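Local coordinates for protein LysR family transcriptional regulator (Vibrio vulnificus, PDB 5B7H) that probably binds DNA as a LysR-type transcription factor of the OxyR kind, here represented by its regulatory domain, at residues Asp109-Pro112 and Asp113-Phe117; Val153-Ala157 and Asn158-Thr162. The protein carries 1 engineered substitution. All blocks are in the same frame, centred on the assembly; numbering follows the deposited sequence.

Interaction 1 (Asp109-Pro112 and Asp113-Phe117); sequences DDLP and DESVF
A type II beta turn from P112 to S115 brings the side chain of S115 back onto the carbonyl of P112. S115 OG donates to P112 O at 2.7 Å. The C=O...OG angle is 142°, and OG is tilted 15° from the carbonyl plane. The closing backbone bond of the turn is weak, with S115 N 3.4 Å from P112 O. The hydroxyl is therefore the shorter of two grips on one carbonyl oxygen. With chi1 at 61°, OG sits between the backbone N and the carbonyl carbon of its own residue, and this puts it within reach of P112 O. There it also meets carbon: L111 CB is 3.5 Å from S115 OG, and P112 CD is 3.7 Å from it.

The turn belongs to the LysR substrate-binding domain, a periplasmic-binding-protein-like fold. It lies in the long loop between strand 81-95 and helix 124-132. E114 takes the third position of the turn with positive phi, as a type II turn requires. The backbone of E114 also bonds to that of E139, and E114 O accepts a bond from N142 ND2.

Beyond the turn the contact is apolar. L111 CD1 touches V116 CG2 at 3.9 Å, and the two side chains cross at about a right angle. I102 also packs on L111. K140, elsewhere in the chain, pairs with the loop twice: its NZ forms a salt bridge with D113 OD2 and a hydrogen bond with L111 O.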
# COMPACT_ATOMS: atom_id res chain seq x y z
N ASP A 109 16.32 -14.96 -21.14
CA ASP A 109 16.00 -15.85 -22.26
C ASP A 109 15.62 -17.25 -21.82
O ASP A 109 14.95 -17.97 -22.57
CB ASP A 109 17.19 -15.95 -23.24
CG ASP A 109 16.79 -16.55 -24.57
OD1 ASP A 109 17.43 -17.53 -25.01
OD2 ASP A 109 15.78 -16.07 -25.15
N ASP A 110 16.04 -17.66 -20.63
CA ASP A 110 15.72 -18.99 -20.13
C ASP A 110 14.43 -19.05 -19.32
O ASP A 110 13.98 -20.16 -18.99
CB ASP A 110 16.87 -19.53 -19.26
CG ASP A 110 18.13 -19.80 -20.07
OD1 ASP A 110 19.22 -19.77 -19.44
OD2 ASP A 110 18.05 -20.03 -21.30
N LEU A 111 13.83 -17.90 -19.01
CA LEU A 111 12.56 -17.88 -18.28
C LEU A 111 11.45 -18.28 -19.25
O LEU A 111 11.58 -18.12 -20.45
CB LEU A 111 12.26 -16.46 -17.81
CG LEU A 111 13.21 -15.86 -16.80
CD1 LEU A 111 12.71 -14.44 -16.48
CD2 LEU A 111 13.24 -16.71 -15.52
N PRO A 112 10.34 -18.79 -18.73
CA PRO A 112 9.20 -19.04 -19.62
C PRO A 112 8.64 -17.72 -20.13
O PRO A 112 8.73 -16.68 -19.46
CB PRO A 112 8.18 -19.73 -18.70
CG PRO A 112 8.96 -20.21 -17.52
CD PRO A 112 10.07 -19.22 -17.35
N ASP A 113 8.04 -17.77 -21.32
CA ASP A 113 7.27 -16.62 -21.79
C ASP A 113 6.21 -16.25 -20.76
O ASP A 113 5.67 -17.13 -20.07
CB ASP A 113 6.57 -16.99 -23.10
CG ASP A 113 7.54 -17.05 -24.28
OD1 ASP A 113 7.10 -17.44 -25.38
OD2 ASP A 113 8.73 -16.70 -24.11
N GLU A 114 5.93 -14.94 -20.63
CA GLU A 114 4.87 -14.42 -19.75
C GLU A 114 5.12 -14.76 -18.28
O GLU A 114 4.17 -14.83 -17.49
CB GLU A 114 3.46 -14.92 -20.12
CG GLU A 114 3.13 -14.81 -21.59
CD GLU A 114 1.64 -14.96 -21.90
OE1 GLU A 114 1.23 -14.54 -23.00
OE2 GLU A 114 0.87 -15.47 -21.06
N SER A 115 6.36 -14.92 -17.86
CA SER A 115 6.62 -15.22 -16.45
C SER A 115 6.97 -14.00 -15.61
O SER A 115 7.05 -14.12 -14.39
CB SER A 115 7.73 -16.26 -16.31
OG SER A 115 8.96 -15.77 -16.89
N VAL A 116 7.20 -12.85 -16.23
CA VAL A 116 7.59 -11.64 -15.50
C VAL A 116 6.36 -10.77 -15.33
O VAL A 116 5.79 -10.30 -16.32
CB VAL A 116 8.69 -10.88 -16.25
CG1 VAL A 116 9.01 -9.58 -15.48
CG2 VAL A 116 9.88 -11.75 -16.38
N PHE A 117 5.93 -10.54 -14.09
CA PHE A 117 4.76 -9.71 -13.82
C PHE A 117 5.24 -8.30 -13.48
O PHE A 117 6.28 -8.12 -12.83
CB PHE A 117 3.95 -10.28 -12.63
CG PHE A 117 3.14 -11.49 -12.99
CD1 PHE A 117 1.76 -11.35 -13.25
CD2 PHE A 117 3.75 -12.76 -13.18
CE1 PHE A 117 0.97 -12.48 -13.57
CE2 PHE A 117 2.98 -13.89 -13.51
CZ PHE A 117 1.59 -13.74 -13.72

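Interaction 2 (Val153-Ala157 and Asn158-Thr162)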
# COMPACT_ATOMS: atom_id res chain seq x y z
N VAL A 153 3.61 -8.80 -5.44
CA VAL A 153 4.41 -9.75 -4.68
C VAL A 153 3.59 -10.97 -4.28
O VAL A 153 4.09 -12.11 -4.29
CB VAL A 153 4.99 -9.02 -3.46
CG1 VAL A 153 5.53 -10.07 -2.44
CG2 VAL A 153 6.08 -8.03 -3.96
N GLN A 154 2.30 -10.76 -3.96
CA GLN A 154 1.45 -11.90 -3.63
C GLN A 154 1.28 -12.85 -4.81
O GLN A 154 1.25 -14.07 -4.63
CB GLN A 154 0.08 -11.44 -3.13
CG GLN A 154 0.15 -10.76 -1.75
CD GLN A 154 -0.94 -9.74 -1.50
OE1 GLN A 154 -1.75 -9.43 -2.40
NE2 GLN A 154 -0.90 -9.14 -0.33
N MET A 155 1.16 -12.33 -6.04
CA MET A 155 1.09 -13.23 -7.19
C MET A 155 2.39 -14.02 -7.36
O MET A 155 2.36 -15.22 -7.68
CB MET A 155 0.78 -12.49 -8.49
CG MET A 155 -0.66 -11.98 -8.52
SD MET A 155 -1.15 -11.27 -10.08
CE MET A 155 -0.29 -9.69 -10.05
N VAL A 156 3.54 -13.38 -7.12
CA VAL A 156 4.80 -14.12 -7.16
C VAL A 156 4.80 -15.17 -6.06
O VAL A 156 5.24 -16.31 -6.27
CB VAL A 156 5.98 -13.13 -7.05
CG1 VAL A 156 7.32 -13.90 -6.87
CG2 VAL A 156 6.05 -12.26 -8.32
N ALA A 157 4.33 -14.79 -4.85
CA ALA A 157 4.25 -15.76 -3.75
C ALA A 157 3.33 -16.93 -4.05
O ALA A 157 3.50 -18.02 -3.50
CB ALA A 157 3.86 -15.09 -2.44
N ASN A 158 2.31 -16.72 -4.88
CA ASN A 158 1.45 -17.82 -5.32
C ASN A 158 2.12 -18.72 -6.36
O ASN A 158 1.49 -19.70 -6.81
CB ASN A 158 0.18 -17.15 -5.92
CG ASN A 158 -0.98 -18.14 -6.18
OD1 ASN A 158 -1.34 -19.05 -5.36
ND2 ASN A 158 -1.63 -17.88 -7.25
N GLY A 159 3.32 -18.36 -6.82
CA GLY A 159 4.09 -19.19 -7.73
C GLY A 159 3.92 -18.86 -9.19
O GLY A 159 4.33 -19.65 -10.06
N LEU A 160 3.38 -17.68 -9.50
CA LEU A 160 2.98 -17.39 -10.89
C LEU A 160 4.16 -16.94 -11.75
O LEU A 160 4.10 -17.01 -12.98
CB LEU A 160 1.82 -16.41 -10.93
CG LEU A 160 0.61 -16.80 -10.08
CD1 LEU A 160 -0.55 -15.81 -10.34
CD2 LEU A 160 0.23 -18.29 -10.37
N GLY A 161 5.25 -16.51 -11.13
CA GLY A 161 6.38 -16.06 -11.92
C GLY A 161 7.30 -15.21 -11.07
O GLY A 161 7.53 -15.52 -9.89
N THR A 162 7.87 -14.17 -11.64
CA THR A 162 8.89 -13.39 -10.94
C THR A 162 8.61 -11.91 -11.17
O THR A 162 7.80 -11.54 -12.02
CB THR A 162 10.30 -13.78 -11.45
OG1 THR A 162 11.29 -13.10 -10.67
CG2 THR A 162 10.53 -13.42 -12.95
O HOH W 1 7.13 -17.43 -7.96
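M155 O receives the backbone N-H of L160 at 3.2 Å, and V156 O receives that of G159 at 2.9 Å. These two bonds, with the positive phi of G159, make a Schellman motif that ends helix 149-157. The L160 bond is fairly straight, with an N-H...O angle of 160°. The G159 bond reaches its acceptor differently: G159 N stands above the carbonyl plane of V156, 62° out of it. N158 N still makes a helical bond to Q154 O at 2.9 Å. Its second approach, to M155 O, is weak.

The side chain of L160 folds back over the same carbonyl. Its CG lies 3.4 Å from M155 O, and its CD1 meets M155 CB at 4.0 Å. V156 packs against the chain as it leaves the turn. Its CG1, anti to the backbone N (chi1 172°), lies 3.4 Å from G161 O, while CG2 faces the carbonyl carbon of T162.

Further out, V93 of strand 81-95 and L180 of strand 180-198 pack on V156, so the helix end rests on the sheet. T162 OG1 bonds to V93 O. The second subunit also reaches this helix end. A157 O accepts a bond from N39 ND2 of that subunit, and Q154 NE2 donates to its A27 O. L47 of the second subunit packs on M155. This helix end thus forms part of the contact between the two regulatory domains. A water bridges the motif to the outgoing chain, donating to V156 O at 2.8 Å and to G161 O at 2.7 Å.

From the N terminus, interaction 1 comes first and closes a tight turn in the loop after strand 81-95. The chain then passes through helix 124-132 and into helix 149-157, where interaction 2 closes the helix end before strand 163-166. The two are in series and neither nests in the other. The centres of interactions 1 and 2 are about 13 Å apart, yet S115 O and T162 N are 2.9 Å apart, and F117 N and T162 O 3.0 Å, both probable hydrogen bonds. V116 CG2 packs on T162 CG2, and F117 CE2 on L160 O. These bonds tie the loop of 109-117 to the chain leading from helix 149-157 into strand 163-166, an outermost strand of the sheet within this chain.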